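Local coordinates for uncharacterized protein (Bordetella pertussis, PDB 3FVV) that probably dephosphorylates L-histidinol phosphate to L-histidinol in histidine biosynthesis, as a magnesium-dependent hydrolase of the HAD-like superfamily, SerB family, at residues R5-D10 with R102-A107; R199-N204 with G217-D222. One frame throughout, in Å; residues are numbered along the deposited sequence.

Overall arrangement
Both contacts belong to the same sheet of a HAD-like hydrolase, whose central strands run parallel. Contact 1 packs helix 95-106 against one face of strand 5-9. It is mostly buried, and side chains make it: a histidine ring meets an alanine methyl and a phenylalanine. Contact 2 lies within the sheet, where strand 219-221 pairs with strand 199-203. Backbone hydrogen bonds dominate there, and the site is only partly buried, with Q219 and D222 exposed. Strand 180-185 stands between the two, paired with 5-9 on one side and 199-203 on the other. The centres are about 14 Å apart, and the nearest atoms, about 5 Å apart, do not touch.

Contact 1 (R5-D10 with R102-A107); sequences RLALFD and RGHLAA
H104 is the side chain of helix 95-106 that meets strand 5-9 most fully. A7 and F9 receive its ring, and R5 and A107 meet at the other end of the contact. The apolar part centres on A7. Its CB sits over one face of the H104 imidazole, 3.8 Å from the ring centroid and 26° off the normal. This is a CH-pi contact, displaced toward the rim. CB lies 3.6 Å from H104 ND1.

The aromatic part is the pair F9 and H104. The two rings meet obliquely, centroids 5.6 Å apart. H104 CD2 comes to the edge of the phenyl ring, 3.6 Å from F9 CZ. H104 CG lies beside the backbone N (chi1 -74°), and this carries the imidazole from the helix across to the strand.

R5 only touches the other segment: its NH2 lies 3.7 Å from A107 CB and 4.0 Å from H104 ND1, a contact without a bond. A bend at chi3 turns the guanidinium back toward the helix. Its polar partner is D109, which forms a salt bridge with R5 NH2 and also takes a hydrogen bond with H104 ND1. H104 NE2 is bonded to Y184 OH. Both ring nitrogens are thus engaged, which fixes the rotation of the imidazole.

D10, just past the strand, has K160, D186 and D190 near its carboxylate. This clustering is consistent with the HAD active site. Helical segment 102-106, the last part of helix 95-106, runs roughly antiparallel to strand 5-9, at 156°, with axes 9.4 Å apart. Strands 110-115 and 180-185 flank 5-9 in the sheet. L6 and L8 pack on helix 158-170.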
ATOM      1  N   ARG A   5      21.007  -1.237  -6.248  1.00 21.55           N
ATOM      2  CA  ARG A   5      20.082  -0.160  -5.912  1.00 19.60           C
ATOM      3  C   ARG A   5      18.860  -0.731  -5.195  1.00 17.65           C
ATOM      4  O   ARG A   5      18.576  -1.928  -5.284  1.00 16.09           O
ATOM      5  CB  ARG A   5      19.719   0.636  -7.148  1.00 18.87           C
ATOM      6  CG  ARG A   5      21.042   0.993  -7.951  1.00 19.99           C
ATOM      7  CD  ARG A   5      20.775   1.595  -9.268  1.00 21.19           C
ATOM      8  NE  ARG A   5      19.686   0.879  -9.936  1.00 26.13           N
ATOM      9  CZ  ARG A   5      19.125   1.302 -11.062  1.00 28.26           C
ATOM     10  NH1 ARG A   5      19.611   2.398 -11.666  1.00 31.72           N
ATOM     11  NH2 ARG A   5      18.126   0.626 -11.617  1.00 22.14           N
ATOM     12  N   LEU A   6      18.181   0.120  -4.449  1.00 16.49           N
ATOM     13  CA  LEU A   6      16.937  -0.261  -3.769  1.00 15.66           C
ATOM     14  C   LEU A   6      15.797   0.423  -4.526  1.00 15.26           C
ATOM     15  O   LEU A   6      15.894   1.624  -4.885  1.00 13.66           O
ATOM     16  CB  LEU A   6      16.959   0.232  -2.346  1.00 15.93           C
ATOM     17  CG  LEU A   6      15.796  -0.112  -1.431  1.00 13.55           C
ATOM     18  CD1 LEU A   6      15.745  -1.577  -1.201  1.00  9.81           C
ATOM     19  CD2 LEU A   6      16.004   0.737  -0.148  1.00 10.86           C
ATOM     20  N   ALA A   7      14.719  -0.324  -4.742  1.00 12.80           N
ATOM     21  CA  ALA A   7      13.557   0.255  -5.354  1.00 12.07           C
ATOM     22  C   ALA A   7      12.298  -0.020  -4.554  1.00 12.05           C
ATOM     23  O   ALA A   7      11.845  -1.174  -4.437  1.00 13.93           O
ATOM     24  CB  ALA A   7      13.418  -0.319  -6.848  1.00 11.27           C
ATOM     25  N   LEU A   8      11.683   1.045  -4.070  1.00 11.79           N
ATOM     26  CA  LEU A   8      10.491   0.979  -3.265  1.00 12.29           C
ATOM     27  C   LEU A   8       9.321   1.559  -4.067  1.00 12.84           C
ATOM     28  O   LEU A   8       9.425   2.638  -4.685  1.00 12.49           O
ATOM     29  CB  LEU A   8      10.668   1.807  -1.982  1.00 12.31           C
ATOM     30  CG  LEU A   8      11.932   1.415  -1.165  1.00 12.67           C
ATOM     31  CD1 LEU A   8      12.095   2.384   0.059  1.00 10.89           C
ATOM     32  CD2 LEU A   8      11.941  -0.030  -0.732  1.00 12.22           C
ATOM     33  N   PHE A   9       8.200   0.850  -3.994  1.00 12.26           N
ATOM     34  CA  PHE A   9       6.977   1.245  -4.642  1.00 12.53           C
ATOM     35  C   PHE A   9       5.818   1.411  -3.690  1.00 12.50           C
ATOM     36  O   PHE A   9       5.465   0.500  -2.974  1.00 12.07           O
ATOM     37  CB  PHE A   9       6.637   0.208  -5.697  1.00 11.67           C
ATOM     38  CG  PHE A   9       7.737  -0.049  -6.631  1.00 12.95           C
ATOM     39  CD1 PHE A   9       7.935   0.780  -7.721  1.00 10.82           C
ATOM     40  CD2 PHE A   9       8.606  -1.093  -6.408  1.00 11.69           C
ATOM     41  CE1 PHE A   9       8.957   0.555  -8.584  1.00 11.28           C
ATOM     42  CE2 PHE A   9       9.642  -1.353  -7.275  1.00 14.54           C
ATOM     43  CZ  PHE A   9       9.805  -0.544  -8.391  1.00 12.76           C
ATOM     44  N   ASP A  10       5.209   2.576  -3.721  1.00 13.65           N
ATOM     45  CA  ASP A  10       3.856   2.763  -3.173  1.00 13.44           C
ATOM     46  C   ASP A  10       2.858   1.943  -4.014  1.00 12.99           C
ATOM     47  O   ASP A  10       3.111   1.647  -5.166  1.00 12.84           O
ATOM     48  CB  ASP A  10       3.507   4.268  -3.230  1.00 14.69           C
ATOM     49  CG  ASP A  10       2.133   4.588  -2.577  1.00 16.66           C
ATOM     50  OD1 ASP A  10       1.934   4.165  -1.390  1.00 17.60           O
ATOM     51  OD2 ASP A  10       1.267   5.212  -3.238  1.00 22.39           O
ATOM     52  N   ARG A 102       9.177  -4.002 -13.387  1.00 12.30           N
ATOM     53  CA  ARG A 102       9.986  -4.947 -14.079  1.00 13.78           C
ATOM     54  C   ARG A 102      11.337  -4.431 -14.429  1.00 13.53           C
ATOM     55  O   ARG A 102      12.329  -5.191 -14.352  1.00 13.54           O
ATOM     56  CB  ARG A 102       9.241  -5.429 -15.299  1.00 14.45           C
ATOM     57  CG  ARG A 102       9.994  -6.372 -16.106  1.00 23.81           C
ATOM     58  CD  ARG A 102       9.113  -6.876 -17.251  1.00 33.24           C
ATOM     59  NE  ARG A 102       7.849  -7.472 -16.764  1.00 38.39           N
ATOM     60  CZ  ARG A 102       7.219  -8.504 -17.346  1.00 43.13           C
ATOM     61  NH1 ARG A 102       7.721  -9.107 -18.441  1.00 45.21           N
ATOM     62  NH2 ARG A 102       6.087  -8.964 -16.813  1.00 42.77           N
ATOM     63  N   GLY A 103      11.412  -3.163 -14.811  1.00 12.97           N
ATOM     64  CA  GLY A 103      12.714  -2.556 -15.092  1.00 12.70           C
ATOM     65  C   GLY A 103      13.667  -2.641 -13.902  1.00 12.34           C
ATOM     66  O   GLY A 103      14.868  -2.915 -14.045  1.00 10.83           O
ATOM     67  N   HIS A 104      13.145  -2.381 -12.712  1.00 12.30           N
ATOM     68  CA  HIS A 104      14.013  -2.413 -11.516  1.00 11.32           C
ATOM     69  C   HIS A 104      14.342  -3.871 -11.196  1.00 11.33           C
ATOM     70  O   HIS A 104      15.491  -4.176 -10.887  1.00 12.90           O
ATOM     71  CB  HIS A 104      13.369  -1.733 -10.357  1.00 11.17           C
ATOM     72  CG  HIS A 104      13.340  -0.242 -10.465  1.00 11.56           C
ATOM     73  ND1 HIS A 104      14.440   0.538 -10.177  1.00  9.74           N
ATOM     74  CD2 HIS A 104      12.329   0.617 -10.745  1.00 12.19           C
ATOM     75  CE1 HIS A 104      14.110   1.812 -10.316  1.00 13.57           C
ATOM     76  NE2 HIS A 104      12.844   1.887 -10.690  1.00 13.84           N
ATOM     77  N   LEU A 105      13.403  -4.797 -11.346  1.00 11.07           N
ATOM     78  CA  LEU A 105      13.733  -6.198 -11.109  1.00 12.03           C
ATOM     79  C   LEU A 105      14.866  -6.667 -12.003  1.00 11.60           C
ATOM     80  O   LEU A 105      15.809  -7.326 -11.549  1.00 10.86           O
ATOM     81  CB  LEU A 105      12.509  -7.152 -11.247  1.00 11.24           C
ATOM     82  CG  LEU A 105      11.459  -7.039 -10.121  1.00 12.33           C
ATOM     83  CD1 LEU A 105      10.140  -7.698 -10.538  1.00 11.45           C
ATOM     84  CD2 LEU A 105      11.947  -7.677  -8.800  1.00 11.03           C
ATOM     85  N   ALA A 106      14.732  -6.329 -13.275  1.00 11.62           N
ATOM     86  CA  ALA A 106      15.646  -6.743 -14.296  1.00 12.97           C
ATOM     87  C   ALA A 106      17.032  -6.118 -14.055  1.00 12.68           C
ATOM     88  O   ALA A 106      18.040  -6.737 -14.401  1.00 12.59           O
ATOM     89  CB  ALA A 106      15.084  -6.426 -15.746  1.00 11.76           C
ATOM     90  N   ALA A 107      17.104  -4.936 -13.436  1.00 12.20           N
ATOM     91  CA  ALA A 107      18.430  -4.340 -13.170  1.00 11.68           C
ATOM     92  C   ALA A 107      19.165  -5.009 -12.010  1.00 12.42           C
ATOM     93  O   ALA A 107      20.309  -4.687 -11.725  1.00 13.32           O
ATOM     94  CB  ALA A 107      18.312  -2.784 -12.927  1.00 11.14           C
TER

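Contact 2 (R199-N204 with G217-D222); sequences RPIAAN and GWQVID
A parallel beta-alpha-beta unit joins these segments: strand 199-203, helix 207-216 and strand 219-221. P200 points CG at the face of the W218 indole, the two side chains crossing at about a right angle. CG stands 3.3 Å from the centroid of the five-membered ring of W218 and 11° off its normal. This CH-pi contact is close. W218 CG lies beside the backbone N (chi1 -69°), which brings the indole over the proline. L194 of helix 191-196 touches both residues.

Three backbone hydrogen bonds pair the strands. A202 uses both its N and its O toward strand 219-221, bonding to the residues before and after its partner V220, as in parallel pairing. A202 N donates to Q219 O at 2.9 Å, and A202 O accepts from I221 N at 2.8 Å. N204 N then donates to I221 O at 2.7 Å, a nearly straight bond at 167°. A202 is in register with V220, and A203 with I221, in parallel bridges.

The connecting helix ends in a Schellman motif at G217, whose positive phi turns the chain toward the strand. Strand 219-221 pairs with 199-203, which in turn pairs with 180-185 in the HAD core sheet. A202 and V220 point to the face covered by A213 of helix 207-216. On the other face, I201 lies alongside Q219, with I201 CD1 3.4 Å from Q219 CB. I201 CG2 also meets I221 CD1 at 3.8 Å.

Beyond the strands the polar ends find other partners. N204 ND2 bonds to H13 O, and N204 OD1 accepts from F224 N. D222 OD1 forms a salt bridge with R210 of the connecting helix.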
ATOM      1  N   ARG A 199      16.461   8.851  -4.826  1.00 19.80           N
ATOM      2  CA  ARG A 199      15.722   9.176  -6.041  1.00 19.70           C
ATOM      3  C   ARG A 199      14.205   9.088  -5.869  1.00 19.43           C
ATOM      4  O   ARG A 199      13.563   8.102  -6.261  1.00 17.21           O
ATOM      5  CB  ARG A 199      16.130   8.253  -7.166  1.00 21.13           C
ATOM      6  CG  ARG A 199      17.593   8.088  -7.333  1.00 27.09           C
ATOM      7  CD  ARG A 199      18.136   8.891  -8.511  1.00 35.11           C
ATOM      8  NE  ARG A 199      18.833   7.973  -9.428  1.00 40.83           N
ATOM      9  CZ  ARG A 199      20.087   8.078  -9.855  1.00 43.94           C
ATOM     10  NH1 ARG A 199      20.858   9.103  -9.492  1.00 47.41           N
ATOM     11  NH2 ARG A 199      20.555   7.151 -10.691  1.00 44.93           N
ATOM     12  N   PRO A 200      13.615  10.138  -5.301  1.00 18.64           N
ATOM     13  CA  PRO A 200      12.166  10.202  -5.180  1.00 18.05           C
ATOM     14  C   PRO A 200      11.490  10.441  -6.540  1.00 17.83           C
ATOM     15  O   PRO A 200      11.949  11.319  -7.313  1.00 18.59           O
ATOM     16  CB  PRO A 200      11.954  11.421  -4.262  1.00 17.44           C
ATOM     17  CG  PRO A 200      13.150  12.276  -4.510  1.00 17.98           C
ATOM     18  CD  PRO A 200      14.286  11.340  -4.770  1.00 18.85           C
ATOM     19  N   ILE A 201      10.401   9.721  -6.806  1.00 15.50           N
ATOM     20  CA  ILE A 201       9.654   9.843  -8.089  1.00 16.42           C
ATOM     21  C   ILE A 201       8.190  10.038  -7.714  1.00 15.24           C
ATOM     22  O   ILE A 201       7.613   9.222  -6.997  1.00 14.90           O
ATOM     23  CB  ILE A 201       9.717   8.544  -8.989  1.00 16.85           C
ATOM     24  CG1 ILE A 201      11.162   7.997  -9.162  1.00 20.74           C
ATOM     25  CG2 ILE A 201       9.109   8.784 -10.324  1.00 16.72           C
ATOM     26  CD1 ILE A 201      12.101   8.944  -9.829  1.00 23.34           C
ATOM     27  N   ALA A 202       7.622  11.135  -8.150  1.00 14.37           N
ATOM     28  CA  ALA A 202       6.242  11.444  -7.938  1.00 14.37           C
ATOM     29  C   ALA A 202       5.508  10.775  -9.095  1.00 14.36           C
ATOM     30  O   ALA A 202       5.689  11.161 -10.260  1.00 15.58           O
ATOM     31  CB  ALA A 202       6.054  12.929  -7.968  1.00 13.89           C
ATOM     32  N   ALA A 203       4.735   9.755  -8.770  1.00 13.81           N
ATOM     33  CA  ALA A 203       4.019   8.925  -9.742  1.00 14.18           C
ATOM     34  C   ALA A 203       2.539   9.249  -9.630  1.00 14.19           C
ATOM     35  O   ALA A 203       1.952   9.137  -8.542  1.00 13.99           O
ATOM     36  CB  ALA A 203       4.260   7.444  -9.472  1.00 12.39           C
ATOM     37  N   ASN A 204       1.934   9.651 -10.745  1.00 13.89           N
ATOM     38  CA  ASN A 204       0.557  10.078 -10.753  1.00 14.68           C
ATOM     39  C   ASN A 204       0.295  11.093  -9.609  1.00 15.38           C
ATOM     40  O   ASN A 204      -0.683  10.958  -8.887  1.00 17.71           O
ATOM     41  CB  ASN A 204      -0.401   8.867 -10.634  1.00 13.47           C
ATOM     42  CG  ASN A 204      -0.017   7.702 -11.565  1.00 16.37           C
ATOM     43  OD1 ASN A 204       0.116   7.896 -12.769  1.00 13.80           O
ATOM     44  ND2 ASN A 204       0.225   6.510 -10.990  1.00 11.35           N
ATOM     45  N   GLY A 217      12.623  19.643  -8.280  1.00 28.39           N
ATOM     46  CA  GLY A 217      13.223  18.910  -9.407  1.00 28.72           C
ATOM     47  C   GLY A 217      13.073  17.379  -9.420  1.00 28.62           C
ATOM     48  O   GLY A 217      13.793  16.707 -10.153  1.00 27.95           O
ATOM     49  N   TRP A 218      12.144  16.831  -8.628  1.00 28.65           N
ATOM     50  CA  TRP A 218      11.927  15.365  -8.542  1.00 27.74           C
ATOM     51  C   TRP A 218      11.260  14.893  -9.809  1.00 27.46           C
ATOM     52  O   TRP A 218      10.324  15.541 -10.288  1.00 28.23           O
ATOM     53  CB  TRP A 218      10.992  15.013  -7.372  1.00 27.89           C
ATOM     54  CG  TRP A 218      11.535  15.211  -6.011  1.00 27.31           C
ATOM     55  CD1 TRP A 218      12.820  15.464  -5.675  1.00 28.37           C
ATOM     56  CD2 TRP A 218      10.804  15.126  -4.778  1.00 27.08           C
ATOM     57  NE1 TRP A 218      12.938  15.547  -4.309  1.00 27.05           N
ATOM     58  CE2 TRP A 218      11.707  15.336  -3.743  1.00 28.06           C
ATOM     59  CE3 TRP A 218       9.465  14.889  -4.458  1.00 27.80           C
ATOM     60  CZ2 TRP A 218      11.315  15.321  -2.384  1.00 29.69           C
ATOM     61  CZ3 TRP A 218       9.077  14.885  -3.134  1.00 27.16           C
ATOM     62  CH2 TRP A 218       9.994  15.118  -2.112  1.00 28.93           C
ATOM     63  N   GLN A 219      11.699  13.748 -10.330  1.00 26.24           N
ATOM     64  CA  GLN A 219      11.085  13.118 -11.490  1.00 26.03           C
ATOM     65  C   GLN A 219       9.559  12.941 -11.228  1.00 24.62           C
ATOM     66  O   GLN A 219       9.167  12.708 -10.086  1.00 24.39           O
ATOM     67  CB  GLN A 219      11.827  11.796 -11.733  1.00 27.26           C
ATOM     68  CG  GLN A 219      11.288  10.792 -12.668  1.00 29.34           C
ATOM     69  CD  GLN A 219      11.449  11.230 -14.064  1.00 31.91           C
ATOM     70  OE1 GLN A 219      10.773  12.141 -14.506  1.00 38.61           O
ATOM     71  NE2 GLN A 219      12.381  10.630 -14.766  1.00 35.72           N
ATOM     72  N   VAL A 220       8.732  13.122 -12.266  1.00 22.94           N
ATOM     73  CA  VAL A 220       7.258  12.961 -12.213  1.00 22.73           C
ATOM     74  C   VAL A 220       6.906  11.999 -13.299  1.00 22.06           C
ATOM     75  O   VAL A 220       7.454  12.095 -14.368  1.00 23.76           O
ATOM     76  CB  VAL A 220       6.500  14.278 -12.466  1.00 22.49           C
ATOM     77  CG1 VAL A 220       5.004  14.047 -12.611  1.00 21.32           C
ATOM     78  CG2 VAL A 220       6.772  15.270 -11.349  1.00 21.88           C
ATOM     79  N   ILE A 221       6.056  11.031 -13.029  1.00 20.51           N
ATOM     80  CA  ILE A 221       5.625  10.141 -14.058  1.00 19.80           C
ATOM     81  C   ILE A 221       4.138   9.959 -13.922  1.00 19.68           C
ATOM     82  O   ILE A 221       3.642   9.665 -12.852  1.00 20.34           O
ATOM     83  CB  ILE A 221       6.291   8.758 -13.960  1.00 20.20           C
ATOM     84  CG1 ILE A 221       7.814   8.884 -13.930  1.00 20.49           C
ATOM     85  CG2 ILE A 221       5.800   7.824 -15.127  1.00 19.90           C
ATOM     86  CD1 ILE A 221       8.459   7.500 -13.822  1.00 21.77           C
ATOM     87  N   ASP A 222       3.422  10.126 -15.016  1.00 19.42           N
ATOM     88  CA  ASP A 222       1.987   9.938 -15.018  1.00 19.57           C
ATOM     89  C   ASP A 222       1.751   8.627 -15.706  1.00 20.32           C
ATOM     90  O   ASP A 222       1.598   8.549 -16.923  1.00 20.71           O
ATOM     91  CB  ASP A 222       1.300  11.123 -15.674  1.00 19.66           C
ATOM     92  CG  ASP A 222       1.199  12.324 -14.720  1.00 18.55           C
ATOM     93  OD1 ASP A 222       0.625  12.184 -13.626  1.00 22.19           O
ATOM     94  OD2 ASP A 222       1.778  13.367 -14.984  1.00 20.53           O
TER